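Histidine-containing Phosphotransfer Protein type 1, MtHPt1 (Medicago truncatula, PDB 3US6) probably relays phosphoryl groups, through an active histidine, from cytokinin sensor histidine kinases to B-type response regulators in plant hormone signalling. Local coordinates at residues G4-R7 / R8-V11; Q26-Q29 / L30-L33; F71-V74 / D75-H79; T132-R135 / L136-Q139. All coordinates share one frame; numbering follows the deposited sequence.

Interaction 1 (G4-R7 / R8-V11)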
loop_
_atom_site.group_PDB
_atom_site.type_symbol
_atom_site.label_atom_id
_atom_site.label_comp_id
_atom_site.label_asym_id
_atom_site.label_seq_id
_atom_site.Cartn_x
_atom_site.Cartn_y
_atom_site.Cartn_z
ATOM N N GLY A 4 -10.998 25.582 -0.983
ATOM C CA GLY A 4 -10.760 25.548 0.458
ATOM C C GLY A 4 -11.372 24.325 1.118
ATOM O O GLY A 4 -10.775 23.691 2.012
ATOM N N GLN A 5 -12.584 24.007 0.679
ATOM C CA GLN A 5 -13.273 22.804 1.135
ATOM C C GLN A 5 -12.516 21.559 0.737
ATOM O O GLN A 5 -12.425 20.623 1.528
ATOM C CB GLN A 5 -14.701 22.737 0.574
ATOM C CG GLN A 5 -15.565 21.645 1.209
ATOM C CD GLN A 5 -15.522 21.657 2.753
ATOM O OE1 GLN A 5 -15.816 22.678 3.396
ATOM N NE2 GLN A 5 -15.149 20.512 3.348
ATOM N N MET A 6 -12.050 21.485 -0.492
ATOM C CA MET A 6 -11.329 20.319 -0.944
ATOM C C MET A 6 -10.087 20.154 -0.116
ATOM O O MET A 6 -9.672 19.032 0.191
ATOM C CB MET A 6 -10.944 20.403 -2.416
ATOM C CG MET A 6 -12.103 20.157 -3.306
ATOM S SD MET A 6 -11.713 19.903 -5.048
ATOM C CE MET A 6 -11.266 21.508 -5.388
ATOM N N ARG A 7 -9.397 21.244 0.157
ATOM C CA ARG A 7 -8.194 21.156 1.002
ATOM C C ARG A 7 -8.504 20.618 2.397
ATOM O O ARG A 7 -7.776 19.785 2.907
ATOM C CB ARG A 7 -7.472 22.492 1.070
ATOM C CG ARG A 7 -6.854 22.868 -0.284
ATOM C CD ARG A 7 -6.415 24.307 -0.376
ATOM N NE ARG A 7 -5.075 24.370 0.147
ATOM C CZ ARG A 7 -4.795 24.723 1.383
ATOM N NH1 ARG A 7 -5.768 25.092 2.212
ATOM N NH2 ARG A 7 -3.540 24.715 1.761
ATOM N N ARG A 8 -9.568 21.090 2.999
ATOM C CA ARG A 8 -9.963 20.575 4.326
ATOM C C ARG A 8 -10.318 19.088 4.251
ATOM O O ARG A 8 -9.925 18.301 5.132
ATOM C CB ARG A 8 -11.127 21.380 4.898
ATOM C CG ARG A 8 -10.778 22.815 5.319
ATOM C CD ARG A 8 -11.980 23.531 6.032
ATOM N NE ARG A 8 -13.122 23.786 5.146
ATOM C CZ ARG A 8 -13.222 24.836 4.336
ATOM N NH1 ARG A 8 -12.242 25.732 4.287
ATOM N NH2 ARG A 8 -14.298 24.987 3.565
ATOM N N GLN A 9 -10.990 18.656 3.193
ATOM C CA GLN A 9 -11.293 17.254 2.998
ATOM C C GLN A 9 -10.055 16.388 2.877
ATOM O O GLN A 9 -10.034 15.310 3.381
ATOM C CB GLN A 9 -12.129 17.066 1.746
ATOM C CG GLN A 9 -13.473 17.690 1.814
ATOM C CD GLN A 9 -14.217 17.562 0.500
ATOM O OE1 GLN A 9 -13.668 17.724 -0.557
ATOM N NE2 GLN A 9 -15.463 17.267 0.592
ATOM N N TRP A 10 -9.051 16.895 2.198
ATOM C CA TRP A 10 -7.773 16.206 2.068
ATOM C C TRP A 10 -7.101 16.030 3.399
ATOM O O TRP A 10 -6.667 14.929 3.733
ATOM C CB TRP A 10 -6.825 16.991 1.098
ATOM C CG TRP A 10 -5.464 16.347 0.816
ATOM C CD1 TRP A 10 -5.166 15.501 -0.179
ATOM C CD2 TRP A 10 -4.262 16.470 1.621
ATOM N NE1 TRP A 10 -3.843 15.091 -0.079
ATOM C CE2 TRP A 10 -3.298 15.640 1.045
ATOM C CE3 TRP A 10 -3.941 17.176 2.785
ATOM C CZ2 TRP A 10 -2.003 15.564 1.531
ATOM C CZ3 TRP A 10 -2.689 17.062 3.293
ATOM C CH2 TRP A 10 -1.731 16.276 2.676
ATOM N N VAL A 11 -7.020 17.106 4.149
ATOM C CA VAL A 11 -6.449 16.978 5.500
ATOM C C VAL A 11 -7.138 15.898 6.317
ATOM O O VAL A 11 -6.481 15.033 6.922
ATOM C CB VAL A 11 -6.488 18.352 6.237
ATOM C CG1 VAL A 11 -6.163 18.232 7.715
ATOM C CG2 VAL A 11 -5.555 19.343 5.538
#

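Interaction 2 (Q26-Q29 / L30-L33)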
loop_
_atom_site.group_PDB
_atom_site.type_symbol
_atom_site.label_atom_id
_atom_site.label_comp_id
_atom_site.label_asym_id
_atom_site.label_seq_id
_atom_site.Cartn_x
_atom_site.Cartn_y
_atom_site.Cartn_z
ATOM N N GLN A 26 6.738 6.775 6.136
ATOM C CA GLN A 26 7.470 6.618 4.901
ATOM C C GLN A 26 6.654 7.254 3.757
ATOM O O GLN A 26 7.258 7.708 2.732
ATOM C CB GLN A 26 7.803 5.186 4.633
ATOM C CG GLN A 26 8.315 4.966 3.287
ATOM C CD GLN A 26 9.590 5.751 3.024
ATOM O OE1 GLN A 26 9.913 6.118 1.851
ATOM N NE2 GLN A 26 10.335 6.045 4.132
ATOM N N PHE A 27 5.328 7.371 3.910
ATOM C CA PHE A 27 4.569 8.062 2.868
ATOM C C PHE A 27 4.919 9.536 2.897
ATOM O O PHE A 27 5.040 10.169 1.847
ATOM C CB PHE A 27 3.089 7.827 3.045
ATOM C CG PHE A 27 2.274 8.416 1.923
ATOM C CD1 PHE A 27 2.186 7.713 0.724
ATOM C CD2 PHE A 27 1.613 9.604 2.055
ATOM C CE1 PHE A 27 1.456 8.204 -0.332
ATOM C CE2 PHE A 27 0.899 10.129 1.020
ATOM C CZ PHE A 27 0.836 9.424 -0.204
ATOM N N LEU A 28 5.147 10.099 4.077
ATOM C CA LEU A 28 5.602 11.486 4.157
ATOM C C LEU A 28 6.980 11.682 3.551
ATOM O O LEU A 28 7.291 12.735 2.988
ATOM C CB LEU A 28 5.660 11.928 5.606
ATOM C CG LEU A 28 4.342 11.852 6.310
ATOM C CD1 LEU A 28 4.579 12.562 7.621
ATOM C CD2 LEU A 28 3.241 12.528 5.527
ATOM N N GLN A 29 7.860 10.710 3.696
ATOM C CA GLN A 29 9.166 10.749 3.009
ATOM C C GLN A 29 9.076 10.808 1.473
ATOM O O GLN A 29 9.817 11.582 0.828
ATOM C CB GLN A 29 10.055 9.608 3.458
ATOM C CG GLN A 29 11.355 9.523 2.679
ATOM C CD GLN A 29 12.216 8.364 3.173
ATOM O OE1 GLN A 29 12.350 8.140 4.402
ATOM N NE2 GLN A 29 12.705 7.555 2.231
ATOM N N LEU A 30 8.124 10.097 0.871
ATOM C CA LEU A 30 7.915 10.212 -0.580
ATOM C C LEU A 30 7.512 11.606 -0.916
ATOM O O LEU A 30 7.985 12.183 -1.898
ATOM C CB LEU A 30 6.774 9.303 -1.061
ATOM C CG LEU A 30 6.976 7.852 -0.976
ATOM C CD1 LEU A 30 5.702 7.267 -1.668
ATOM C CD2 LEU A 30 8.276 7.421 -1.665
ATOM N N GLN A 31 6.646 12.184 -0.089
ATOM C CA GLN A 31 6.203 13.552 -0.309
ATOM C C GLN A 31 7.374 14.554 -0.242
ATOM O O GLN A 31 7.374 15.566 -0.936
ATOM C CB GLN A 31 5.078 13.893 0.703
ATOM C CG GLN A 31 3.749 13.135 0.527
ATOM C CD GLN A 31 2.765 13.465 1.665
ATOM O OE1 GLN A 31 3.185 13.763 2.784
ATOM N NE2 GLN A 31 1.479 13.416 1.381
ATOM N N GLN A 32 8.364 14.265 0.570
ATOM C CA GLN A 32 9.511 15.126 0.711
ATOM C C GLN A 32 10.274 15.243 -0.598
ATOM O O GLN A 32 10.860 16.267 -0.859
ATOM C CB GLN A 32 10.428 14.664 1.829
ATOM C CG GLN A 32 9.931 14.962 3.216
ATOM C CD GLN A 32 10.768 14.287 4.289
ATOM O OE1 GLN A 32 10.276 13.468 5.038
ATOM N NE2 GLN A 32 12.034 14.610 4.333
ATOM N N LEU A 33 10.278 14.178 -1.392
ATOM C CA LEU A 33 11.022 14.155 -2.680
ATOM C C LEU A 33 10.201 14.689 -3.871
ATOM O O LEU A 33 10.659 14.733 -5.026
ATOM C CB LEU A 33 11.469 12.716 -2.975
ATOM C CG LEU A 33 12.569 12.128 -2.070
ATOM C CD1 LEU A 33 12.746 10.654 -2.348
ATOM C CD2 LEU A 33 13.812 12.816 -2.317
#

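Interaction 3 (F71-V74 / D75-H79)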
loop_
_atom_site.group_PDB
_atom_site.type_symbol
_atom_site.label_atom_id
_atom_site.label_comp_id
_atom_site.label_asym_id
_atom_site.label_seq_id
_atom_site.Cartn_x
_atom_site.Cartn_y
_atom_site.Cartn_z
ATOM N N PHE A 71 6.968 -23.301 0.713
ATOM C CA PHE A 71 7.080 -22.215 1.689
ATOM C C PHE A 71 8.267 -21.297 1.433
ATOM O O PHE A 71 8.232 -20.126 1.775
ATOM C CB PHE A 71 7.162 -22.775 3.142
ATOM C CG PHE A 71 5.909 -23.442 3.600
ATOM C CD1 PHE A 71 4.798 -22.716 3.896
ATOM C CD2 PHE A 71 5.850 -24.830 3.699
ATOM C CE1 PHE A 71 3.649 -23.296 4.300
ATOM C CE2 PHE A 71 4.658 -25.446 4.094
ATOM C CZ PHE A 71 3.575 -24.688 4.372
ATOM N N LYS A 72 9.345 -21.858 0.909
ATOM C CA LYS A 72 10.532 -21.093 0.583
ATOM C C LYS A 72 10.229 -20.033 -0.479
ATOM O O LYS A 72 10.541 -18.865 -0.296
ATOM C CB LYS A 72 11.661 -22.087 0.156
ATOM C CG LYS A 72 13.073 -21.487 -0.059
ATOM C CD LYS A 72 14.158 -22.610 -0.067
ATOM C CE LYS A 72 15.602 -22.110 -0.203
ATOM N NZ LYS A 72 16.066 -21.298 0.967
ATOM N N LYS A 73 9.546 -20.444 -1.535
ATOM C CA LYS A 73 9.243 -19.541 -2.637
ATOM C C LYS A 73 8.215 -18.481 -2.201
ATOM O O LYS A 73 8.359 -17.285 -2.493
ATOM C CB LYS A 73 8.763 -20.341 -3.850
ATOM C CG LYS A 73 8.504 -19.510 -5.088
ATOM C CD LYS A 73 8.314 -20.368 -6.342
ATOM C CE LYS A 73 6.831 -20.580 -6.659
ATOM N NZ LYS A 73 5.983 -19.319 -6.634
ATOM N N VAL A 74 7.201 -18.939 -1.471
ATOM C CA VAL A 74 6.185 -18.042 -0.947
ATOM C C VAL A 74 6.814 -17.027 -0.026
ATOM O O VAL A 74 6.506 -15.828 -0.107
ATOM C CB VAL A 74 5.044 -18.826 -0.254
ATOM C CG1 VAL A 74 4.224 -17.868 0.605
ATOM C CG2 VAL A 74 4.255 -19.538 -1.319
ATOM N N ASP A 75 7.700 -17.466 0.838
ATOM C CA ASP A 75 8.298 -16.533 1.765
ATOM C C ASP A 75 9.116 -15.490 1.024
ATOM O O ASP A 75 9.090 -14.302 1.372
ATOM C CB ASP A 75 9.230 -17.239 2.730
ATOM C CG ASP A 75 9.823 -16.275 3.713
ATOM O OD1 ASP A 75 9.051 -15.703 4.513
ATOM O OD2 ASP A 75 11.027 -16.051 3.616
ATOM N N ALA A 76 9.782 -15.871 -0.043
ATOM C CA ALA A 76 10.587 -14.894 -0.766
ATOM C C ALA A 76 9.677 -13.843 -1.447
ATOM O O ALA A 76 9.996 -12.671 -1.464
ATOM C CB ALA A 76 11.453 -15.614 -1.801
ATOM N N HIS A 77 8.548 -14.272 -1.993
ATOM C CA HIS A 77 7.643 -13.316 -2.651
ATOM C C HIS A 77 6.993 -12.392 -1.612
ATOM O O HIS A 77 6.888 -11.191 -1.851
ATOM C CB HIS A 77 6.594 -14.025 -3.466
ATOM C CG HIS A 77 7.151 -14.746 -4.650
ATOM N ND1 HIS A 77 6.395 -15.592 -5.435
ATOM C CD2 HIS A 77 8.405 -14.786 -5.155
ATOM C CE1 HIS A 77 7.154 -16.103 -6.386
ATOM N NE2 HIS A 77 8.379 -15.632 -6.240
ATOM N N VAL A 78 6.616 -12.922 -0.449
ATOM C CA VAL A 78 6.059 -12.085 0.608
ATOM C C VAL A 78 7.065 -11.090 1.100
ATOM O O VAL A 78 6.748 -9.899 1.409
ATOM C CB VAL A 78 5.528 -12.948 1.762
ATOM C CG1 VAL A 78 5.073 -12.074 2.956
ATOM C CG2 VAL A 78 4.446 -13.789 1.251
ATOM N N HIS A 79 8.290 -11.550 1.228
ATOM C CA HIS A 79 9.367 -10.678 1.699
ATOM C C HIS A 79 9.562 -9.487 0.733
ATOM O O HIS A 79 9.712 -8.341 1.120
ATOM C CB HIS A 79 10.660 -11.452 1.855
ATOM C CG HIS A 79 11.775 -10.637 2.426
ATOM N ND1 HIS A 79 12.947 -10.399 1.749
ATOM C CD2 HIS A 79 11.880 -9.985 3.609
ATOM C CE1 HIS A 79 13.734 -9.644 2.493
ATOM N NE2 HIS A 79 13.117 -9.397 3.634
HETATM O O HOH W 1 12.626 -17.833 1.382
#

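Interaction 4 (T132-R135 / L136-Q139)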
loop_
_atom_site.group_PDB
_atom_site.type_symbol
_atom_site.label_atom_id
_atom_site.label_comp_id
_atom_site.label_asym_id
_atom_site.label_seq_id
_atom_site.Cartn_x
_atom_site.Cartn_y
_atom_site.Cartn_z
ATOM N N THR A 132 -8.398 7.498 -4.166
ATOM C CA THR A 132 -9.259 8.583 -3.688
ATOM C C THR A 132 -8.408 9.831 -3.293
ATOM O O THR A 132 -8.712 10.971 -3.670
ATOM C CB THR A 132 -10.167 8.139 -2.556
ATOM O OG1 THR A 132 -11.089 7.195 -3.097
ATOM C CG2 THR A 132 -10.936 9.310 -1.898
ATOM N N LEU A 133 -7.379 9.638 -2.499
ATOM C CA LEU A 133 -6.493 10.716 -2.095
ATOM C C LEU A 133 -5.870 11.410 -3.310
ATOM O O LEU A 133 -5.876 12.639 -3.392
ATOM C CB LEU A 133 -5.422 10.119 -1.173
ATOM C CG LEU A 133 -4.505 11.179 -0.565
ATOM C CD1 LEU A 133 -5.190 11.929 0.531
ATOM C CD2 LEU A 133 -3.202 10.510 -0.076
ATOM N N LEU A 134 -5.330 10.603 -4.233
ATOM C CA LEU A 134 -4.667 11.138 -5.442
ATOM C C LEU A 134 -5.650 11.865 -6.378
ATOM O O LEU A 134 -5.297 12.900 -6.968
ATOM C CB LEU A 134 -3.890 10.050 -6.148
ATOM C CG LEU A 134 -2.663 9.672 -5.327
ATOM C CD1 LEU A 134 -2.041 8.436 -5.914
ATOM C CD2 LEU A 134 -1.610 10.829 -5.270
ATOM N N ARG A 135 -6.873 11.355 -6.479
ATOM C CA ARG A 135 -7.919 12.020 -7.251
ATOM C C ARG A 135 -8.273 13.391 -6.669
ATOM O O ARG A 135 -8.475 14.355 -7.406
ATOM C CB ARG A 135 -9.170 11.142 -7.326
ATOM C CG ARG A 135 -9.154 10.135 -8.465
ATOM C CD ARG A 135 -10.550 9.607 -8.754
ATOM N NE ARG A 135 -10.956 8.582 -7.797
ATOM C CZ ARG A 135 -10.620 7.300 -7.887
ATOM N NH1 ARG A 135 -9.868 6.878 -8.896
ATOM N NH2 ARG A 135 -11.035 6.437 -6.970
ATOM N N LEU A 136 -8.345 13.468 -5.342
ATOM C CA LEU A 136 -8.655 14.715 -4.646
ATOM C C LEU A 136 -7.513 15.729 -4.867
ATOM O O LEU A 136 -7.729 16.895 -5.173
ATOM C CB LEU A 136 -8.863 14.474 -3.161
ATOM C CG LEU A 136 -9.216 15.717 -2.339
ATOM C CD1 LEU A 136 -10.430 16.414 -2.884
ATOM C CD2 LEU A 136 -9.460 15.284 -0.906
ATOM N N GLU A 137 -6.265 15.273 -4.732
ATOM C CA GLU A 137 -5.129 16.117 -5.010
ATOM C C GLU A 137 -5.199 16.687 -6.440
ATOM O O GLU A 137 -4.899 17.849 -6.653
ATOM C CB GLU A 137 -3.811 15.378 -4.845
ATOM C CG GLU A 137 -3.531 15.041 -3.406
ATOM C CD GLU A 137 -2.158 14.409 -3.134
ATOM O OE1 GLU A 137 -1.267 14.392 -4.022
ATOM O OE2 GLU A 137 -1.949 13.947 -1.957
ATOM N N GLN A 138 -5.481 15.832 -7.418
ATOM C CA GLN A 138 -5.564 16.306 -8.792
ATOM C C GLN A 138 -6.631 17.386 -8.927
ATOM O O GLN A 138 -6.478 18.381 -9.642
ATOM C CB GLN A 138 -5.872 15.161 -9.765
ATOM C CG GLN A 138 -4.841 14.081 -9.873
ATOM C CD GLN A 138 -3.589 14.393 -10.684
ATOM O OE1 GLN A 138 -2.659 13.570 -10.694
ATOM N NE2 GLN A 138 -3.570 15.515 -11.409
ATOM N N GLN A 139 -7.748 17.216 -8.219
ATOM C CA GLN A 139 -8.816 18.227 -8.256
ATOM C C GLN A 139 -8.392 19.555 -7.617
ATOM O O GLN A 139 -8.610 20.641 -8.182
ATOM C CB GLN A 139 -10.096 17.709 -7.598
ATOM C CG GLN A 139 -10.697 16.570 -8.329
ATOM C CD GLN A 139 -11.651 15.677 -7.492
ATOM O OE1 GLN A 139 -11.903 15.915 -6.294
ATOM N NE2 GLN A 139 -12.099 14.599 -8.107
HETATM O O HOH W 2 -2.697 12.625 -8.239
#

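Interaction 1 (G4-R7 / R8-V11)
Gln5 and Arg8, less than one turn apart on helix 3-19 of this helix-bundle histidine phosphotransfer protein, are joined through their side chains: Arg8 NH2 donates to Gln5 OE1 at 2.8 Å. The oxygen sits at the edge of the guanidinium and in its plane. Relative to the amide, however, the donor stands about 50° out of the carbonyl plane and so misses the lone pairs; the two flat groups are turned 73° against each other. A second, weak bond runs from Arg8 NE to the same Gln5 OE1 at 3.4 Å, so one oxygen is gripped by a fork of two nitrogens. A bend at chi3 (-67°) turns the Arg8 chain back along the helix and lays one guanidinium face over Gly4 O and Gln5 CA, both toward its rim.

Gly4 O takes its regular helical bond from Arg8 N at 3.0 Å, and three more i to i+4 bonds follow, up to Val11 N on Arg7 O. Outside the polar pair, Gln9 lies over the same turn: its CG is 3.1 Å from Gln5 O and 3.6 Å from Gln5 NE2, with the two amides nearly perpendicular. Gln9 OE1 rests near Met6 CA at 3.5 Å. The buried members belong to the fold's interior: Met6 packs on Gln139 and Ile140, and Trp10 on Leu133 and Leu136 of helix 109-142, its NE1 bonded to Glu137 OE2. Arg7, partly exposed, bonds through NE to Ser146 O near the C-terminus. Val11 CG2 closes the turn, 3.5 Å from Arg7 O and in plane at the edge of the Trp10 indole.

Interaction 2 (Q26-Q29 / L30-L33)
Phe27 and Gln31 meet one turn apart on the short helix 25-32. Gln31 was modelled in two conformers, so the contacts of its tip, described for one of them, are doubtful in detail. Phe27 CG is anti to the backbone N (chi1 -175°), which swings the ring along the helix, and the extended Gln31 chain brings NE2 to within 3.4 Å of Phe27 CE2. Ring and amide planes stand 56° apart, an oblique approach. The other Gln31 branch, OE1, points to Leu28 CD2. Leu30 has its CG beside the backbone N (chi1 -67°), so CD1 reaches obliquely to Phe27 CD1 at 4.3 Å and CD2 lies 4.1 Å from Gln26 OE1. On the outer side, Gln26 bends at chi2 and its NE2 donates to Gln29 OE1 at 2.9 Å from above the carbonyl plane. Gln32 runs extended, and its OE1 lies 3.6 Å from Gln29 CA. The backbone bonds weaken toward the helix end: Leu30 N to Gln26 O is regular, Leu33 N to Gln29 O weak. Phe27 touches Ile14 and, like Leu30, Val42, so the short helix is packed by its apolar face against helices 3-19 and 41-64, as part of the helix bundle.

Interaction 3 (F71-V74 / D75-H79)
His77 lies against Lys73 one turn back on helix 71-88, the helix of the Hpt four-helix bundle that carries His79, the probable phosphorylated histidine. His77 CB starts 3.8 Å from both Lys73 O and Val74 O. With CG beside the backbone N (chi1 -67°), the ring is laid over the preceding turn: CG is 3.5 Å from Lys73 O, which lies over one ring face, offset toward the rim, and CD2 keeps near the same oxygen. Farther out, CE1 meets the lysine at two levels, CG at 3.9 Å and NZ at 3.4 Å; ND1 borders Lys73 NZ and Lys73 O, and NE2 borders Lys73 CG. Lys73 reaches this place by running extended to CD and then bending at chi3 (98°) and chi4, so its ammonium curls back to the imidazole; that charge so close would probably disfavour a protonated His77.

Around this pair the backbone bonds are regular, and His79 N bonds to Asp75 O. Asp75 OD1 forms a salt bridge with Arg101 (helix 91-106), whose side chain also touches His79, so the aspartate anchors a neighbour of the probable phosphorylation site. A water donates to Lys72 O at 2.9 Å and, at a longer distance, to Asp75 OD2, giving Lys72 O a second donor beside Ala76 N. On the inner side Val74 and Val78 both pack on Leu60 of helix 41-64 and cover one another, Val74 CG1 to Val78 CG2 at 4.1 Å. The same Val78 CG2 presses to 3.2 Å from Val74 O, the acceptor of Val78 N.

Interaction 4 (T132-R135 / L136-Q139)
Glu137 and Gln139 bring the flat groups of this contact onto the preceding turn of helix 109-142, Glu137 against leucine methyls and Gln139 against a backbone carbonyl. The Glu137 carboxylate has Leu134 CD2 over one face, 3.8 Å from its OE1. Leu133 approaches on the same side but more obliquely, its CG 4.0 Å from Glu137 OE2. The Gln139 amide lies flat over Arg135 O, which stands above one face at 3.4 Å from Gln139 CD.

Glu137 CG lies beside the backbone N (chi1 -69°) and the chain runs on extended, carrying the carboxylate back along the helix until it lies beside the two leucines, and CG itself brushes Leu133 O at 3.4 Å. Gln138 instead bends at chi2 (-77°), which turns OE1 back to a water that donates to it at 2.6 Å and to Leu134 O at 2.9 Å. Leu134 O therefore has two donors, this water and Gln138 N of the regular helical bond.

The wider setting is the junction of helix 109-142 with the N-terminal helix 3-19, where Thr132 touches Tyr13; Gln138 touches Glu40 in a loop. Chemically, the contact sets an acidic group among methyls and an indole. The neutral N-H of Trp10, bonded to Glu137 OE2, satisfies one of its oxygens without cancelling the charge, and such surroundings would probably make the carboxylate somewhat easier to protonate, whereas the amide of Gln138 shares its water with the helix backbone.

Overall arrangement
Along the chain the four contacts follow one another in series, on helices 3-19, 25-32, 71-88 and 109-142. Interactions 1, 2 and 4 form one cluster: the centres of interactions 1 and 4 are about 11 Å apart, those of 2 and 4 about 17 Å, and Trp10 of interaction 1 touches Gln31 of interaction 2, whose Phe27 touches Leu133 of interaction 4. Interaction 3 sits apart, its centre about 41 Å from that of interaction 1, on the opposite side of the chain's centre. The elongated bundle thus has the probable phosphorylation histidine on a face of one half, while the N-terminal helices pack against the C-terminal part of the long helix 109-142 in the other.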